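Local atomic coordinates of short-chain type dehydrogenase/reductase (Mycobacterium ulcerans, PDB entry 3SVT), a protein that probably works as an NAD-dependent oxidoreductase of the short-chain dehydrogenase/reductase family, perhaps in the breakdown of aromatic hydrocarbons. Residues B[212-217]-B[258-263]; B[29-34]-B[233-238]. One frame throughout, in Å; residues are numbered along the deposited sequence.

Interaction 1 (B[212-217]-B[258-263]); sequences SSDYAM and LRRGPD
Asp214, on helix 209-218, and Arg260, in the loop after strand 249-252, form an end-on, two-pronged salt bridge. Arg260 NH2 reaches Asp214 OD1 at 2.8 Å and Arg260 NH1 reaches Asp214 OD2 at 3.1 Å, both almost straight and on the syn sides, with the two flat groups tilted 24° apart. A third donor, the backbone Asp263 N, comes to Asp214 OD2 at 2.7 Å from above the carboxylate plane. Asp214 turns its CG anti to its own N (chi1 -168°), which carries the carboxylate to the loop. Beside it Pro262 lies against one face of the Tyr215 ring in a CH-pi contact, Pro262 CB being 3.8 Å from the ring centroid. Further along, Arg259 NH1 donates to Met217 O (2.9 Å) from above the carbonyl plane, and a water joins the same nitrogen to Ala216 O.

Behind these contacts, Arg260 NH1 also donates to Gly261 O, which helps fix the guanidinium's rotation. Arg259 NE forms a salt bridge with Asp180 of the third subunit, and Asp263 OD1 is hydrogen-bonded to Ser265 OG. Helix 209-218 belongs to the region between strand 187-198 and helix 227-238, which in SDR enzymes commonly covers the substrate pocket; here it is held against the C-terminal loop. Three donors on one carboxylate should stabilise its negative charge.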
ATOM      1  N   SER B 212     -12.507 -21.275 -12.511  1.00 36.43           N
ATOM      2  CA  SER B 212     -12.110 -21.929 -11.251  1.00 35.08           C
ATOM      3  C   SER B 212     -10.620 -22.260 -11.275  1.00 34.53           C
ATOM      4  O   SER B 212      -9.943 -22.114 -10.271  1.00 33.87           O
ATOM      5  CB  SER B 212     -12.922 -23.192 -10.972  1.00 35.31           C
ATOM      6  OG  SER B 212     -12.552 -24.260 -11.844  1.00 36.63           O
ATOM      7  N   SER B 213     -10.127 -22.699 -12.432  1.00 34.04           N
ATOM      8  CA  SER B 213      -8.715 -23.030 -12.598  1.00 33.96           C
ATOM      9  C   SER B 213      -7.813 -21.782 -12.470  1.00 33.01           C
ATOM     10  O   SER B 213      -6.741 -21.822 -11.828  1.00 30.98           O
ATOM     11  CB  SER B 213      -8.492 -23.714 -13.953  1.00 34.98           C
ATOM     12  OG  SER B 213      -7.114 -23.902 -14.182  1.00 37.29           O
ATOM     13  N   ASP B 214      -8.241 -20.686 -13.104  1.00 32.03           N
ATOM     14  CA  ASP B 214      -7.493 -19.440 -13.029  1.00 31.50           C
ATOM     15  C   ASP B 214      -7.450 -18.945 -11.574  1.00 29.86           C
ATOM     16  O   ASP B 214      -6.392 -18.606 -11.067  1.00 30.38           O
ATOM     17  CB  ASP B 214      -8.081 -18.358 -13.956  1.00 31.29           C
ATOM     18  CG  ASP B 214      -7.138 -17.151 -14.117  1.00 32.28           C
ATOM     19  OD1 ASP B 214      -6.070 -17.295 -14.765  1.00 30.35           O
ATOM     20  OD2 ASP B 214      -7.452 -16.057 -13.588  1.00 32.02           O
ATOM     21  N   TYR B 215      -8.586 -18.916 -10.900  1.00 29.12           N
ATOM     22  CA  TYR B 215      -8.604 -18.483  -9.494  1.00 28.47           C
ATOM     23  C   TYR B 215      -7.689 -19.360  -8.632  1.00 28.46           C
ATOM     24  O   TYR B 215      -6.986 -18.851  -7.772  1.00 27.25           O
ATOM     25  CB  TYR B 215     -10.018 -18.503  -8.920  1.00 28.02           C
ATOM     26  CG  TYR B 215     -10.818 -17.217  -9.075  1.00 28.94           C
ATOM     27  CD1 TYR B 215     -10.729 -16.197  -8.124  1.00 27.82           C
ATOM     28  CD2 TYR B 215     -11.719 -17.048 -10.131  1.00 29.11           C
ATOM     29  CE1 TYR B 215     -11.477 -15.041  -8.251  1.00 29.51           C
ATOM     30  CE2 TYR B 215     -12.469 -15.882 -10.258  1.00 29.21           C
ATOM     31  CZ  TYR B 215     -12.352 -14.894  -9.316  1.00 29.43           C
ATOM     32  OH  TYR B 215     -13.105 -13.741  -9.425  1.00 31.12           O
ATOM     33  N   ALA B 216      -7.695 -20.672  -8.890  1.00 29.13           N
ATOM     34  CA  ALA B 216      -6.921 -21.622  -8.084  1.00 29.60           C
ATOM     35  C   ALA B 216      -5.425 -21.349  -8.218  1.00 30.16           C
ATOM     36  O   ALA B 216      -4.716 -21.359  -7.223  1.00 29.24           O
ATOM     37  CB  ALA B 216      -7.256 -23.076  -8.459  1.00 29.82           C
ATOM     38  N   MET B 217      -4.961 -21.107  -9.451  1.00 30.48           N
ATOM     39  CA  MET B 217      -3.561 -20.733  -9.702  1.00 30.98           C
ATOM     40  C   MET B 217      -3.175 -19.385  -9.043  1.00 28.67           C
ATOM     41  O   MET B 217      -2.014 -19.156  -8.760  1.00 27.35           O
ATOM     42  CB  MET B 217      -3.286 -20.644 -11.206  1.00 32.41           C
ATOM     43  CG  MET B 217      -3.473 -21.964 -11.960  1.00 37.62           C
ATOM     44  SD  MET B 217      -2.037 -23.055 -11.783  1.00 49.81           S
ATOM     45  CE  MET B 217      -2.640 -24.569 -12.541  1.00 49.95           C
ATOM     46  N   LEU B 258      -1.656 -11.796  -2.975  1.00 21.95           N
ATOM     47  CA  LEU B 258      -0.222 -11.908  -3.184  1.00 22.34           C
ATOM     48  C   LEU B 258       0.132 -12.212  -4.621  1.00 23.32           C
ATOM     49  O   LEU B 258       1.310 -12.055  -5.012  1.00 24.66           O
ATOM     50  CB  LEU B 258       0.357 -13.023  -2.309  1.00 22.53           C
ATOM     51  CG  LEU B 258       0.053 -12.821  -0.820  1.00 20.73           C
ATOM     52  CD1 LEU B 258       0.451 -14.066  -0.054  1.00 21.16           C
ATOM     53  CD2 LEU B 258       0.778 -11.582  -0.363  1.00 16.87           C
ATOM     54  N   ARG B 259      -0.857 -12.652  -5.389  1.00 23.16           N
ATOM     55  CA  ARG B 259      -0.660 -12.973  -6.808  1.00 24.86           C
ATOM     56  C   ARG B 259      -1.433 -11.915  -7.621  1.00 25.31           C
ATOM     57  O   ARG B 259      -1.139 -10.736  -7.498  1.00 26.26           O
ATOM     58  CB  ARG B 259      -1.084 -14.418  -7.077  1.00 24.98           C
ATOM     59  CG  ARG B 259      -0.311 -15.401  -6.186  1.00 26.90           C
ATOM     60  CD  ARG B 259      -0.282 -16.843  -6.662  1.00 29.55           C
ATOM     61  NE  ARG B 259       0.419 -17.677  -5.659  1.00 29.82           N
ATOM     62  CZ  ARG B 259       0.269 -18.996  -5.487  1.00 30.94           C
ATOM     63  NH1 ARG B 259      -0.557 -19.711  -6.262  1.00 30.59           N
ATOM     64  NH2 ARG B 259       0.959 -19.615  -4.519  1.00 28.40           N
ATOM     65  N   ARG B 260      -2.422 -12.291  -8.421  1.00 25.48           N
ATOM     66  CA  ARG B 260      -3.156 -11.291  -9.200  1.00 24.94           C
ATOM     67  C   ARG B 260      -4.661 -11.519  -9.129  1.00 25.27           C
ATOM     68  O   ARG B 260      -5.134 -12.558  -8.677  1.00 24.07           O
ATOM     69  CB  ARG B 260      -2.694 -11.308 -10.654  1.00 25.81           C
ATOM     70  CG  ARG B 260      -2.828 -12.643 -11.335  1.00 25.20           C
ATOM     71  CD  ARG B 260      -2.766 -12.520 -12.840  1.00 27.44           C
ATOM     72  NE  ARG B 260      -2.772 -13.842 -13.442  1.00 27.09           N
ATOM     73  CZ  ARG B 260      -3.868 -14.572 -13.656  1.00 30.03           C
ATOM     74  NH1 ARG B 260      -5.081 -14.114 -13.348  1.00 29.22           N
ATOM     75  NH2 ARG B 260      -3.758 -15.763 -14.208  1.00 30.93           N
ATOM     76  N   GLY B 261      -5.428 -10.531  -9.583  1.00 25.69           N
ATOM     77  CA  GLY B 261      -6.826 -10.749  -9.806  1.00 25.15           C
ATOM     78  C   GLY B 261      -7.015 -11.776 -10.916  1.00 25.80           C
ATOM     79  O   GLY B 261      -6.085 -12.065 -11.660  1.00 25.53           O
ATOM     80  N   PRO B 262      -8.240 -12.307 -11.053  1.00 25.71           N
ATOM     81  CA  PRO B 262      -8.545 -13.281 -12.076  1.00 26.04           C
ATOM     82  C   PRO B 262      -8.550 -12.706 -13.493  1.00 26.26           C
ATOM     83  O   PRO B 262      -8.774 -11.499 -13.712  1.00 25.20           O
ATOM     84  CB  PRO B 262      -9.948 -13.757 -11.688  1.00 26.72           C
ATOM     85  CG  PRO B 262     -10.568 -12.539 -11.116  1.00 26.96           C
ATOM     86  CD  PRO B 262      -9.441 -11.920 -10.293  1.00 26.34           C
ATOM     87  N   ASP B 263      -8.291 -13.598 -14.438  1.00 26.69           N
ATOM     88  CA  ASP B 263      -8.314 -13.308 -15.870  1.00 27.31           C
ATOM     89  C   ASP B 263      -9.555 -13.995 -16.432  1.00 28.11           C
ATOM     90  O   ASP B 263      -9.593 -15.223 -16.524  1.00 27.92           O
ATOM     91  CB  ASP B 263      -7.036 -13.874 -16.488  1.00 27.50           C
ATOM     92  CG  ASP B 263      -6.967 -13.708 -17.994  1.00 28.75           C
ATOM     93  OD1 ASP B 263      -7.907 -13.171 -18.640  1.00 26.81           O
ATOM     94  OD2 ASP B 263      -5.939 -14.144 -18.525  1.00 30.06           O
TER
HETATM   95  O   HOH W   1      -2.114 -22.055  -6.397  1.00 20.57           O

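Interaction 2 (B[29-34]-B[233-238])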
ATOM      1  N   ALA B  29     -26.466 -15.132  10.829  1.00 31.75           N
ATOM      2  CA  ALA B  29     -26.581 -16.454  11.429  1.00 33.50           C
ATOM      3  C   ALA B  29     -25.624 -16.578  12.603  1.00 33.89           C
ATOM      4  O   ALA B  29     -26.018 -16.976  13.705  1.00 35.25           O
ATOM      5  CB  ALA B  29     -26.280 -17.538  10.402  1.00 33.42           C
ATOM      6  N   GLY B  30     -24.356 -16.260  12.344  1.00 33.47           N
ATOM      7  CA  GLY B  30     -23.326 -16.284  13.372  1.00 33.79           C
ATOM      8  C   GLY B  30     -23.667 -15.505  14.626  1.00 33.55           C
ATOM      9  O   GLY B  30     -23.508 -15.995  15.748  1.00 34.97           O
ATOM     10  N   LEU B  31     -24.123 -14.279  14.440  1.00 33.05           N
ATOM     11  CA  LEU B  31     -24.442 -13.388  15.572  1.00 33.27           C
ATOM     12  C   LEU B  31     -25.630 -13.871  16.390  1.00 33.93           C
ATOM     13  O   LEU B  31     -25.589 -13.891  17.640  1.00 35.15           O
ATOM     14  CB  LEU B  31     -24.708 -11.964  15.062  1.00 31.77           C
ATOM     15  CG  LEU B  31     -23.462 -11.213  14.558  1.00 31.97           C
ATOM     16  CD1 LEU B  31     -23.838  -9.920  13.831  1.00 31.30           C
ATOM     17  CD2 LEU B  31     -22.510 -10.907  15.688  1.00 29.93           C
ATOM     18  N   VAL B  32     -26.699 -14.244  15.696  1.00 33.67           N
ATOM     19  CA  VAL B  32     -27.887 -14.746  16.394  1.00 34.76           C
ATOM     20  C   VAL B  32     -27.519 -15.995  17.194  1.00 36.32           C
ATOM     21  O   VAL B  32     -27.907 -16.118  18.373  1.00 36.77           O
ATOM     22  CB  VAL B  32     -29.076 -15.036  15.449  1.00 34.45           C
ATOM     23  CG1 VAL B  32     -30.213 -15.679  16.223  1.00 35.93           C
ATOM     24  CG2 VAL B  32     -29.560 -13.735  14.776  1.00 34.24           C
ATOM     25  N   ALA B  33     -26.733 -16.883  16.575  1.00 35.64           N
ATOM     26  CA  ALA B  33     -26.356 -18.120  17.236  1.00 37.92           C
ATOM     27  C   ALA B  33     -25.501 -17.824  18.460  1.00 38.96           C
ATOM     28  O   ALA B  33     -25.542 -18.565  19.419  1.00 40.94           O
ATOM     29  CB  ALA B  33     -25.636 -19.089  16.270  1.00 37.62           C
ATOM     30  N   ALA B  34     -24.761 -16.718  18.443  1.00 38.04           N
ATOM     31  CA  ALA B  34     -23.949 -16.335  19.599  1.00 38.98           C
ATOM     32  C   ALA B  34     -24.744 -15.587  20.675  1.00 40.00           C
ATOM     33  O   ALA B  34     -24.164 -15.176  21.680  1.00 41.31           O
ATOM     34  CB  ALA B  34     -22.730 -15.503  19.150  1.00 37.71           C
ATOM     35  N   MET B 233     -14.327 -13.469  10.552  1.00 24.56           N
ATOM     36  CA  MET B 233     -13.560 -12.215  10.596  1.00 24.61           C
ATOM     37  C   MET B 233     -14.438 -11.058  11.041  1.00 25.60           C
ATOM     38  O   MET B 233     -13.986 -10.211  11.810  1.00 24.88           O
ATOM     39  CB  MET B 233     -12.956 -11.875   9.228  1.00 24.25           C
ATOM     40  CG  MET B 233     -12.118 -10.600   9.210  1.00 25.22           C
ATOM     41  SD  MET B 233     -10.601 -10.685  10.173  1.00 28.27           S
ATOM     42  CE  MET B 233      -9.611 -11.651   9.018  1.00 25.59           C
ATOM     43  N   ALA B 234     -15.669 -11.009  10.532  1.00 25.72           N
ATOM     44  CA  ALA B 234     -16.557  -9.922  10.906  1.00 26.13           C
ATOM     45  C   ALA B 234     -16.858  -9.977  12.390  1.00 26.05           C
ATOM     46  O   ALA B 234     -16.793  -8.969  13.077  1.00 25.72           O
ATOM     47  CB  ALA B 234     -17.841  -9.939  10.079  1.00 26.12           C
ATOM     48  N   MET B 235     -17.177 -11.171  12.880  1.00 25.93           N
ATOM     49  CA  MET B 235     -17.502 -11.336  14.293  1.00 25.87           C
ATOM     50  C   MET B 235     -16.307 -11.001  15.174  1.00 25.32           C
ATOM     51  O   MET B 235     -16.440 -10.331  16.207  1.00 24.97           O
ATOM     52  CB  MET B 235     -18.036 -12.754  14.574  1.00 26.31           C
ATOM     53  CG  MET B 235     -19.408 -13.029  13.937  1.00 27.56           C
ATOM     54  SD  MET B 235     -20.046 -14.707  14.159  1.00 32.08           S
ATOM     55  CE  MET B 235     -20.151 -14.732  15.924  1.00 31.73           C
ATOM     56  N   PHE B 236     -15.128 -11.451  14.778  1.00 24.47           N
ATOM     57  CA  PHE B 236     -13.925 -11.052  15.508  1.00 24.73           C
ATOM     58  C   PHE B 236     -13.777  -9.535  15.539  1.00 24.30           C
ATOM     59  O   PHE B 236     -13.564  -8.963  16.601  1.00 24.22           O
ATOM     60  CB  PHE B 236     -12.669 -11.677  14.908  1.00 24.67           C
ATOM     61  CG  PHE B 236     -11.393 -11.155  15.522  1.00 26.63           C
ATOM     62  CD1 PHE B 236     -11.047 -11.480  16.816  1.00 26.67           C
ATOM     63  CD2 PHE B 236     -10.561 -10.303  14.814  1.00 29.44           C
ATOM     64  CE1 PHE B 236      -9.909 -10.977  17.394  1.00 25.80           C
ATOM     65  CE2 PHE B 236      -9.407  -9.810  15.403  1.00 29.28           C
ATOM     66  CZ  PHE B 236      -9.102 -10.157  16.699  1.00 26.30           C
ATOM     67  N   LEU B 237     -13.925  -8.875  14.391  1.00 23.43           N
ATOM     68  CA  LEU B 237     -13.790  -7.415  14.392  1.00 22.93           C
ATOM     69  C   LEU B 237     -14.912  -6.683  15.176  1.00 23.04           C
ATOM     70  O   LEU B 237     -14.680  -5.594  15.672  1.00 21.66           O
ATOM     71  CB  LEU B 237     -13.722  -6.864  12.994  1.00 22.57           C
ATOM     72  CG  LEU B 237     -12.492  -7.193  12.167  1.00 23.90           C
ATOM     73  CD1 LEU B 237     -12.745  -6.748  10.738  1.00 22.27           C
ATOM     74  CD2 LEU B 237     -11.215  -6.530  12.754  1.00 21.43           C
ATOM     75  N   LEU B 238     -16.118  -7.271  15.259  1.00 23.55           N
ATOM     76  CA  LEU B 238     -17.189  -6.691  16.091  1.00 24.24           C
ATOM     77  C   LEU B 238     -16.917  -6.851  17.585  1.00 24.52           C
ATOM     78  O   LEU B 238     -17.437  -6.077  18.379  1.00 24.92           O
ATOM     79  CB  LEU B 238     -18.554  -7.311  15.775  1.00 24.23           C
ATOM     80  CG  LEU B 238     -19.173  -7.029  14.414  1.00 24.98           C
ATOM     81  CD1 LEU B 238     -20.327  -7.998  14.134  1.00 21.74           C
ATOM     82  CD2 LEU B 238     -19.589  -5.554  14.308  1.00 23.53           C
TER
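This is apolar packing between two neighbouring helices in one helical layer of the Rossmann-type fold, on the same face of the parallel sheet: helix 22-33, which follows the first strand, meets helix 227-238, whose Leu238 also rests on strand 144-149. The local axes run 10.6 Å apart at an angle of 52°, and Met235 fills much of the gap. Its CG lies anti to its carbonyl carbon (chi1 -68°) and the chain runs out straight before bending at the last torsion (chi3 62°), laying the thioether along the backbone of Gly30. Met235 SD sits 3.7 Å from Gly30 CA, and Met235 CE is 3.6 Å from Gly30 O. The missing side chain at Gly30 lets the sulfur come this close. The same methyl also meets Ala34 CB, at 4.2 Å from Met235 CE.

The side chains of Leu31 and Met235 overlap side by side, each reaching toward the other's helix, with Leu31 CD2 4.1 Å from Met235 CG. Leu238 completes the patch: its CD1 meets both methyls of Leu31, 4.0 Å from Leu31 CD2. Phe9, from the N-terminal loop, touches Leu31, Ala34 and Met235. With neither a hydrogen bond nor a charged pair between the two segments, the contact depends on dispersion and the exclusion of water, and the bendable thioether can probably follow the glycine surface.

How the interactions relate
Interactions 1 and 2 are separate sites in one subunit: their centres lie 29 Å apart and their nearest atoms about 14 Å, with no touch. Along the sequence their segments alternate, since 212-217 and 233-238 fall between 29-34 and 258-263. Interaction 2 packs helices of the Rossmann core, whereas interaction 1 lies farther from the chain centre and joins helix 209-218 to the loop leading into helix 265-272. Their chemistry contrasts: apolar in interaction 2, a mix of salt bridge, hydrogen bonds and ring packing in interaction 1. The third subunit is met through Arg259 in interaction 1, and through Phe236 of segment 233-238, which takes no part in the packing against 29-34.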